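Local coordinates for protein protease Do-like 8, chloroplastic (Arabidopsis thaliana, PDB 4IC6) that probably cleaves proteins in the chloroplast thylakoid as a serine endopeptidase of the Deg (HtrA) family, built from a trypsin-like protease domain and a PDZ domain, at residues A[125-129]-A[244-249]; A[152-158]-A[169-175]; A[178-182]-A[233-237]. The protein carries 1 engineered substitution. One frame throughout, in Å; residues are numbered along the deposited sequence.

Contact 1: A[125-129]-A[244-249]; sequences KDLAV and IVPQLI
The flat peptide group joining L127 to A128 turns one face to the helix, and L248 CD1 lies over that face almost directly above the oxygen, 4.0 Å from L127 O. The other flat group, the carboxylate of D126, is directed away from the helix: OD1 accepts the backbone N-H of H83 and OD2 is hydrogen-bonded to the hydroxyl of S183, so each oxygen has a partner and the group is fixed in rotation. The same methyl of L248 that rests over the peptide also meets V129, with CD1 3.8 Å from V129 CG2. V129 holds CG1 anti to its backbone N (chi1 180°), which spreads its two methyls over successive helix residues. CG1 reaches I249 CG1 at 4.1 Å, while CG2, besides touching L248, lies 4.2 Å from V245 CG1. In the chymotrypsin fold this is where the C-terminal helix of the protease domain, 238-251, packs against a strand of the N-terminal beta barrel, 127-131; the short axes approach to 8.6 Å and cross at -45°. Where the strand begins, D126 and L127 both face D122 in a G1 beta bulge, and D126, predicted to belong to the charge relay system, takes no part in the packing on the helix. One turn back along the helix, I244 receives two neighbours. L127 CD1 comes obliquely onto its branch point, 3.9 Å from I244 CB, and the aliphatic part of K125 crosses its other end at about a right angle, with K125 CG 4.0 Å from I244 CD1. Beyond CG the lysine bends (chi2 -61°) and carries its amine away from the helix. A128, pointing away, packs on T80 of strand 77-80, whose V79 and Y77 in turn touch V245 and I249.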
loop_
_atom_site.group_PDB
_atom_site.type_symbol
_atom_site.label_atom_id
_atom_site.label_comp_id
_atom_site.label_asym_id
_atom_site.label_seq_id
_atom_site.Cartn_x
_atom_site.Cartn_y
_atom_site.Cartn_z
ATOM N N LYS A 125 -4.317 -26.522 -16.295
ATOM C CA LYS A 125 -5.129 -25.705 -17.201
ATOM C C LYS A 125 -6.258 -24.942 -16.498
ATOM O O LYS A 125 -7.099 -24.334 -17.161
ATOM C CB LYS A 125 -5.689 -26.553 -18.354
ATOM C CG LYS A 125 -4.620 -27.200 -19.240
ATOM C CD LYS A 125 -3.749 -26.113 -19.907
ATOM C CE LYS A 125 -2.896 -26.675 -21.043
ATOM N NZ LYS A 125 -2.187 -25.581 -21.798
ATOM N N ASP A 126 -6.254 -24.962 -15.164
ATOM C CA ASP A 126 -7.281 -24.289 -14.358
ATOM C C ASP A 126 -8.684 -24.629 -14.842
ATOM O O ASP A 126 -9.482 -23.737 -15.141
ATOM C CB ASP A 126 -7.104 -22.758 -14.379
ATOM C CG ASP A 126 -7.878 -22.067 -13.262
ATOM O OD1 ASP A 126 -8.635 -22.761 -12.534
ATOM O OD2 ASP A 126 -7.739 -20.833 -13.120
ATOM N N LEU A 127 -8.983 -25.924 -14.925
ATOM C CA LEU A 127 -10.311 -26.366 -15.320
ATOM C C LEU A 127 -10.824 -27.440 -14.389
ATOM O O LEU A 127 -10.055 -28.273 -13.902
ATOM C CB LEU A 127 -10.309 -26.896 -16.754
ATOM C CG LEU A 127 -10.004 -25.822 -17.795
ATOM C CD1 LEU A 127 -9.667 -26.470 -19.136
ATOM C CD2 LEU A 127 -11.197 -24.873 -17.907
ATOM N N ALA A 128 -12.128 -27.405 -14.140
ATOM C CA ALA A 128 -12.786 -28.414 -13.306
ATOM C C ALA A 128 -14.098 -28.773 -13.963
ATOM O O ALA A 128 -14.698 -27.950 -14.656
ATOM C CB ALA A 128 -13.030 -27.879 -11.903
ATOM N N VAL A 129 -14.540 -30.010 -13.752
ATOM C CA VAL A 129 -15.804 -30.451 -14.300
ATOM C C VAL A 129 -16.686 -30.989 -13.175
ATOM O O VAL A 129 -16.250 -31.827 -12.392
ATOM C CB VAL A 129 -15.583 -31.537 -15.377
ATOM C CG1 VAL A 129 -16.924 -32.010 -15.956
ATOM C CG2 VAL A 129 -14.694 -30.995 -16.485
ATOM N N ILE A 244 -9.251 -30.916 -22.754
ATOM C CA ILE A 244 -9.162 -31.293 -21.341
ATOM C C ILE A 244 -10.454 -31.897 -20.779
ATOM O O ILE A 244 -10.429 -32.879 -20.032
ATOM C CB ILE A 244 -8.763 -30.073 -20.471
ATOM C CG1 ILE A 244 -7.419 -29.506 -20.948
ATOM C CG2 ILE A 244 -8.721 -30.449 -18.995
ATOM C CD1 ILE A 244 -6.256 -30.493 -20.824
ATOM N N VAL A 245 -11.587 -31.308 -21.138
ATOM C CA VAL A 245 -12.853 -31.722 -20.553
ATOM C C VAL A 245 -13.167 -33.217 -20.758
ATOM O O VAL A 245 -13.461 -33.923 -19.787
ATOM C CB VAL A 245 -14.027 -30.823 -21.009
ATOM C CG1 VAL A 245 -15.367 -31.448 -20.619
ATOM C CG2 VAL A 245 -13.901 -29.447 -20.377
ATOM N N PRO A 246 -13.088 -33.716 -22.005
ATOM C CA PRO A 246 -13.418 -35.135 -22.208
ATOM C C PRO A 246 -12.524 -36.082 -21.411
ATOM O O PRO A 246 -12.986 -37.160 -21.000
ATOM C CB PRO A 246 -13.199 -35.340 -23.708
ATOM C CG PRO A 246 -13.318 -33.976 -24.296
ATOM C CD PRO A 246 -12.773 -33.037 -23.270
ATOM N N GLN A 247 -11.264 -35.693 -21.212
ATOM C CA GLN A 247 -10.333 -36.465 -20.381
ATOM C C GLN A 247 -10.780 -36.462 -18.919
ATOM O O GLN A 247 -10.771 -37.499 -18.255
ATOM C CB GLN A 247 -8.901 -35.905 -20.494
ATOM C CG GLN A 247 -8.311 -35.942 -21.902
ATOM C CD GLN A 247 -6.839 -35.558 -21.936
ATOM O OE1 GLN A 247 -6.477 -34.459 -22.372
ATOM N NE2 GLN A 247 -5.982 -36.465 -21.480
ATOM N N LEU A 248 -11.177 -35.300 -18.410
ATOM C CA LEU A 248 -11.677 -35.233 -17.035
ATOM C C LEU A 248 -12.953 -36.060 -16.884
ATOM O O LEU A 248 -13.159 -36.722 -15.870
ATOM C CB LEU A 248 -11.900 -33.773 -16.588
ATOM C CG LEU A 248 -10.614 -32.924 -16.559
ATOM C CD1 LEU A 248 -10.897 -31.467 -16.165
ATOM C CD2 LEU A 248 -9.569 -33.558 -15.637
ATOM N N ILE A 249 -13.813 -36.031 -17.896
ATOM C CA ILE A 249 -15.046 -36.788 -17.807
ATOM C C ILE A 249 -14.734 -38.281 -17.839
ATOM O O ILE A 249 -15.296 -39.047 -17.076
ATOM C CB ILE A 249 -16.036 -36.431 -18.935
ATOM C CG1 ILE A 249 -16.617 -35.034 -18.692
ATOM C CG2 ILE A 249 -17.152 -37.501 -19.018
ATOM C CD1 ILE A 249 -17.434 -34.507 -19.835
#

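Contact 2: A[152-158]-A[169-175]; sequences VGQQCLA and LTVGVIS
C156 and I174 make the tight end of this antiparallel pairing. The thiol sits between backbone N and carbonyl carbon (chi1 52°), which lays SG against the neighbouring strand, 3.5 Å from V173 C, with I174 CD1 3.7 Å from SG. I174 is also gripped through its backbone: its N-H gives a 2.7 Å bond to Q154 O, nearly along the C=O axis, and I174 O takes the N-H of G153 on a lone pair. Two reciprocal bond pairs, C156 with G172 and A158 with T170, continue the ladder. Packing is sparser on the side of L157 and V171, where L157 CB stands 4.4 Å from V171 CG2, although L169 CD1 closes to 3.6 Å from the same L157 CB. The partly exposed G172 sets no side chain opposite C156, and V171 packs on V173 of a third subunit. S175 OG is bonded to L169 O of a second subunit, so the hairpin also serves assembly. Within the C-terminal barrel it lies between strand 192-195, next to 169-175, and strand 207-210, which bonds to L157, while helix 26-39 covers Q155, L157 and L169.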
loop_
_atom_site.group_PDB
_atom_site.type_symbol
_atom_site.label_atom_id
_atom_site.label_comp_id
_atom_site.label_asym_id
_atom_site.label_seq_id
_atom_site.Cartn_x
_atom_site.Cartn_y
_atom_site.Cartn_z
ATOM N N VAL A 152 -7.127 -11.266 -33.620
ATOM C CA VAL A 152 -7.069 -10.095 -32.752
ATOM C C VAL A 152 -7.930 -9.015 -33.392
ATOM O O VAL A 152 -7.812 -8.737 -34.589
ATOM C CB VAL A 152 -5.622 -9.609 -32.560
ATOM C CG1 VAL A 152 -5.607 -8.203 -31.942
ATOM C CG2 VAL A 152 -4.848 -10.598 -31.703
ATOM N N GLY A 153 -8.834 -8.454 -32.603
ATOM C CA GLY A 153 -9.731 -7.432 -33.088
ATOM C C GLY A 153 -11.174 -7.886 -33.106
ATOM O O GLY A 153 -12.091 -7.065 -33.200
ATOM N N GLN A 154 -11.384 -9.197 -33.036
ATOM C CA GLN A 154 -12.747 -9.731 -33.031
ATOM C C GLN A 154 -13.465 -9.326 -31.756
ATOM O O GLN A 154 -12.849 -9.238 -30.696
ATOM C CB GLN A 154 -12.724 -11.257 -33.066
ATOM C CG GLN A 154 -12.643 -11.847 -34.426
ATOM C CD GLN A 154 -12.733 -13.358 -34.375
ATOM O OE1 GLN A 154 -11.790 -14.058 -34.749
ATOM N NE2 GLN A 154 -13.881 -13.872 -33.907
ATOM N N GLN A 155 -14.775 -9.139 -31.866
ATOM C CA GLN A 155 -15.616 -8.785 -30.730
ATOM C C GLN A 155 -15.738 -10.013 -29.837
ATOM O O GLN A 155 -15.852 -11.146 -30.331
ATOM C CB GLN A 155 -17.014 -8.407 -31.234
ATOM C CG GLN A 155 -18.026 -8.072 -30.133
ATOM C CD GLN A 155 -19.435 -7.951 -30.695
ATOM O OE1 GLN A 155 -19.955 -8.889 -31.295
ATOM N NE2 GLN A 155 -20.049 -6.788 -30.524
ATOM N N CYS A 156 -15.682 -9.810 -28.529
ATOM C CA CYS A 156 -15.961 -10.907 -27.593
ATOM C C CYS A 156 -16.837 -10.460 -26.423
ATOM O O CYS A 156 -16.803 -9.291 -26.016
ATOM C CB CYS A 156 -14.671 -11.556 -27.087
ATOM S SG CYS A 156 -13.408 -10.462 -26.408
ATOM N N LEU A 157 -17.624 -11.395 -25.891
ATOM C CA LEU A 157 -18.474 -11.107 -24.740
ATOM C C LEU A 157 -18.152 -12.064 -23.608
ATOM O O LEU A 157 -18.106 -13.277 -23.801
ATOM C CB LEU A 157 -19.976 -11.202 -25.067
ATOM C CG LEU A 157 -20.590 -11.283 -26.466
ATOM C CD1 LEU A 157 -22.121 -11.246 -26.326
ATOM C CD2 LEU A 157 -20.118 -10.192 -27.417
ATOM N N ALA A 158 -17.930 -11.512 -22.424
ATOM C CA ALA A 158 -17.647 -12.316 -21.246
ATOM C C ALA A 158 -18.898 -12.302 -20.362
ATOM O O ALA A 158 -19.341 -11.229 -19.926
ATOM C CB ALA A 158 -16.440 -11.733 -20.496
ATOM N N LEU A 169 -22.386 -8.973 -17.911
ATOM C CA LEU A 169 -21.759 -8.986 -19.229
ATOM C C LEU A 169 -20.667 -7.947 -19.269
ATOM O O LEU A 169 -20.833 -6.852 -18.732
ATOM C CB LEU A 169 -22.787 -8.618 -20.289
ATOM C CG LEU A 169 -22.261 -8.394 -21.709
ATOM C CD1 LEU A 169 -21.729 -9.703 -22.248
ATOM C CD2 LEU A 169 -23.380 -7.874 -22.589
ATOM N N THR A 170 -19.560 -8.287 -19.916
ATOM C CA THR A 170 -18.593 -7.282 -20.337
ATOM C C THR A 170 -18.257 -7.534 -21.794
ATOM O O THR A 170 -18.424 -8.646 -22.288
ATOM C CB THR A 170 -17.312 -7.267 -19.455
ATOM O OG1 THR A 170 -16.583 -8.492 -19.622
ATOM C CG2 THR A 170 -17.674 -7.081 -17.984
ATOM N N VAL A 171 -17.794 -6.507 -22.493
ATOM C CA VAL A 171 -17.586 -6.634 -23.924
ATOM C C VAL A 171 -16.327 -5.888 -24.319
ATOM O O VAL A 171 -16.117 -4.757 -23.898
ATOM C CB VAL A 171 -18.769 -6.024 -24.715
ATOM C CG1 VAL A 171 -18.462 -5.971 -26.207
ATOM C CG2 VAL A 171 -20.064 -6.809 -24.469
ATOM N N GLY A 172 -15.493 -6.533 -25.122
ATOM C CA GLY A 172 -14.356 -5.870 -25.726
ATOM C C GLY A 172 -13.928 -6.620 -26.968
ATOM O O GLY A 172 -14.751 -7.218 -27.676
ATOM N N VAL A 173 -12.639 -6.575 -27.254
ATOM C CA VAL A 173 -12.112 -7.303 -28.394
ATOM C C VAL A 173 -11.096 -8.332 -27.960
ATOM O O VAL A 173 -10.549 -8.258 -26.860
ATOM C CB VAL A 173 -11.413 -6.362 -29.398
ATOM C CG1 VAL A 173 -12.413 -5.346 -29.933
ATOM C CG2 VAL A 173 -10.234 -5.665 -28.711
ATOM N N ILE A 174 -10.813 -9.272 -28.854
ATOM C CA ILE A 174 -9.642 -10.099 -28.684
ATOM C C ILE A 174 -8.415 -9.184 -28.817
ATOM O O ILE A 174 -8.217 -8.534 -29.850
ATOM C CB ILE A 174 -9.581 -11.212 -29.746
ATOM C CG1 ILE A 174 -10.824 -12.101 -29.662
ATOM C CG2 ILE A 174 -8.322 -12.038 -29.581
ATOM C CD1 ILE A 174 -11.099 -12.659 -28.253
ATOM N N SER A 175 -7.600 -9.158 -27.768
ATOM C CA SER A 175 -6.505 -8.189 -27.625
ATOM C C SER A 175 -5.164 -8.830 -27.930
ATOM O O SER A 175 -4.236 -8.164 -28.369
ATOM C CB SER A 175 -6.470 -7.655 -26.186
ATOM O OG SER A 175 -5.259 -6.949 -25.927
#

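Contact 3: A[178-182]-A[233-237]; sequences NRDIF and GFAIP
In both I181 and F234 the gamma carbon stands beside the backbone N and anti to the carbonyl carbon (I181 CG1 at chi1 -55°), which brings the two side chains alongside each other. The isoleucine then runs on extended (chi2 -173°), sliding past F234 in the opposite direction and straddling its root, with CG1 and CG2 each 4.0 Å from F234 CB. Its terminal methyl goes further along the other strand, where I181 CD1 lies 3.5 Å from A235 O and 4.2 Å from I236 CG1. The phenyl ring reaches back along 178-182: R179 CB lies at its edge, 4.1 Å from F234 CE1, while D180 O approaches the ring obliquely. An alanine at I181 is likely to leave the A235 carbonyl and the I236 side chain without their methyl cover and to open a gap beside F234 CB. The strands cross at -103° with axes 7.7 Å apart and belong to different sheets, 233-237 to the C-terminal barrel and 179-182 to a small two-stranded sheet with 188-189. Their own backbone bonds go elsewhere, I181 to I189 and F234 to T220. R179 touches F234 through CB; its guanidinium leads away, to a salt bridge with D166 of a second subunit. The contact therefore rests on carbon packing, so side-chain shape, more than any bonded register, probably sets how the small sheet lies against the barrel strand.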
loop_
_atom_site.group_PDB
_atom_site.type_symbol
_atom_site.label_atom_id
_atom_site.label_comp_id
_atom_site.label_asym_id
_atom_site.label_seq_id
_atom_site.Cartn_x
_atom_site.Cartn_y
_atom_site.Cartn_z
ATOM N N ASN A 178 -2.257 -16.443 -27.598
ATOM C CA ASN A 178 -1.141 -17.244 -27.121
ATOM C C ASN A 178 -0.339 -16.550 -26.012
ATOM O O ASN A 178 0.888 -16.561 -26.026
ATOM C CB ASN A 178 -0.238 -17.638 -28.301
ATOM C CG ASN A 178 -0.977 -18.476 -29.357
ATOM O OD1 ASN A 178 -1.610 -19.495 -29.040
ATOM N ND2 ASN A 178 -0.909 -18.040 -30.614
ATOM N N ARG A 179 -1.045 -15.974 -25.038
ATOM C CA ARG A 179 -0.418 -15.246 -23.933
ATOM C C ARG A 179 -0.504 -16.036 -22.634
ATOM O O ARG A 179 -1.484 -16.752 -22.404
ATOM C CB ARG A 179 -1.118 -13.881 -23.755
ATOM C CG ARG A 179 -0.548 -12.755 -24.635
ATOM C CD ARG A 179 0.549 -11.958 -23.867
ATOM N NE ARG A 179 1.061 -10.786 -24.592
ATOM C CZ ARG A 179 1.390 -10.835 -25.877
ATOM N NH1 ARG A 179 1.243 -11.976 -26.536
ATOM N NH2 ARG A 179 1.872 -9.768 -26.508
ATOM N N ASP A 180 0.500 -15.908 -21.773
ATOM C CA ASP A 180 0.455 -16.635 -20.498
ATOM C C ASP A 180 -0.638 -16.104 -19.578
ATOM O O ASP A 180 -0.803 -14.891 -19.430
ATOM C CB ASP A 180 1.797 -16.571 -19.774
ATOM C CG ASP A 180 2.872 -17.366 -20.478
ATOM O OD1 ASP A 180 2.509 -18.219 -21.318
ATOM O OD2 ASP A 180 4.067 -17.130 -20.192
ATOM N N ILE A 181 -1.368 -17.010 -18.943
ATOM C CA ILE A 181 -2.405 -16.631 -18.004
ATOM C C ILE A 181 -1.884 -16.888 -16.613
ATOM O O ILE A 181 -1.640 -18.043 -16.236
ATOM C CB ILE A 181 -3.658 -17.508 -18.194
ATOM C CG1 ILE A 181 -4.137 -17.445 -19.648
ATOM C CG2 ILE A 181 -4.767 -17.101 -17.218
ATOM C CD1 ILE A 181 -5.484 -18.158 -19.875
ATOM N N PHE A 182 -1.718 -15.830 -15.826
ATOM C CA PHE A 182 -1.202 -16.002 -14.471
ATOM C C PHE A 182 -2.343 -16.282 -13.511
ATOM O O PHE A 182 -2.728 -15.444 -12.688
ATOM C CB PHE A 182 -0.350 -14.797 -14.079
ATOM C CG PHE A 182 0.842 -14.625 -14.969
ATOM C CD1 PHE A 182 1.840 -15.587 -14.995
ATOM C CD2 PHE A 182 0.950 -13.528 -15.808
ATOM C CE1 PHE A 182 2.943 -15.447 -15.840
ATOM C CE2 PHE A 182 2.044 -13.381 -16.654
ATOM C CZ PHE A 182 3.045 -14.341 -16.666
ATOM N N GLY A 233 -7.874 -8.807 -19.741
ATOM C CA GLY A 233 -8.169 -10.016 -19.004
ATOM C C GLY A 233 -7.836 -11.209 -19.876
ATOM O O GLY A 233 -7.379 -11.033 -20.996
ATOM N N PHE A 234 -8.088 -12.415 -19.367
ATOM C CA PHE A 234 -7.660 -13.652 -20.018
ATOM C C PHE A 234 -8.712 -14.739 -19.967
ATOM O O PHE A 234 -9.520 -14.769 -19.050
ATOM C CB PHE A 234 -6.367 -14.168 -19.373
ATOM C CG PHE A 234 -5.234 -13.200 -19.494
ATOM C CD1 PHE A 234 -4.375 -13.241 -20.592
ATOM C CD2 PHE A 234 -5.076 -12.203 -18.553
ATOM C CE1 PHE A 234 -3.345 -12.297 -20.731
ATOM C CE2 PHE A 234 -4.064 -11.250 -18.684
ATOM C CZ PHE A 234 -3.201 -11.305 -19.778
ATOM N N ALA A 235 -8.674 -15.620 -20.961
ATOM C CA ALA A 235 -9.520 -16.830 -20.991
ATOM C C ALA A 235 -8.732 -18.020 -21.525
ATOM O O ALA A 235 -7.896 -17.879 -22.428
ATOM C CB ALA A 235 -10.780 -16.604 -21.852
ATOM N N ILE A 236 -8.999 -19.195 -20.967
ATOM C CA ILE A 236 -8.464 -20.430 -21.513
ATOM C C ILE A 236 -9.127 -20.708 -22.861
ATOM O O ILE A 236 -10.351 -20.697 -22.972
ATOM C CB ILE A 236 -8.759 -21.575 -20.542
ATOM C CG1 ILE A 236 -8.320 -21.163 -19.134
ATOM C CG2 ILE A 236 -8.051 -22.857 -20.971
ATOM C CD1 ILE A 236 -8.937 -22.044 -17.999
ATOM N N PRO A 237 -8.324 -20.965 -23.903
ATOM C CA PRO A 237 -8.933 -21.128 -25.229
ATOM C C PRO A 237 -9.815 -22.385 -25.314
ATOM O O PRO A 237 -9.488 -23.401 -24.721
ATOM C CB PRO A 237 -7.725 -21.245 -26.170
ATOM C CG PRO A 237 -6.616 -21.715 -25.319
ATOM C CD PRO A 237 -6.867 -21.163 -23.923
#

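All three contacts are largely buried within the protease domain, but only contact 2 is a bonded ladder; contacts 1 and 3 are held by apolar side chains. Contact 2 is also the one most engaged in assembly: seven of its residues are within reach of a second subunit and three of a third, whereas contact 3 meets a second subunit through R179 alone and no other chain touches contact 1. Contacts 2 and 3 share the C-terminal barrel sheet and follow each other in sequence. Contact 1 ties the N-terminal barrel to the helix that directly follows strand 233-237, and it touches contact 3 where L127 CD2 lies 3.6 Å from I236 CD1, beside D126.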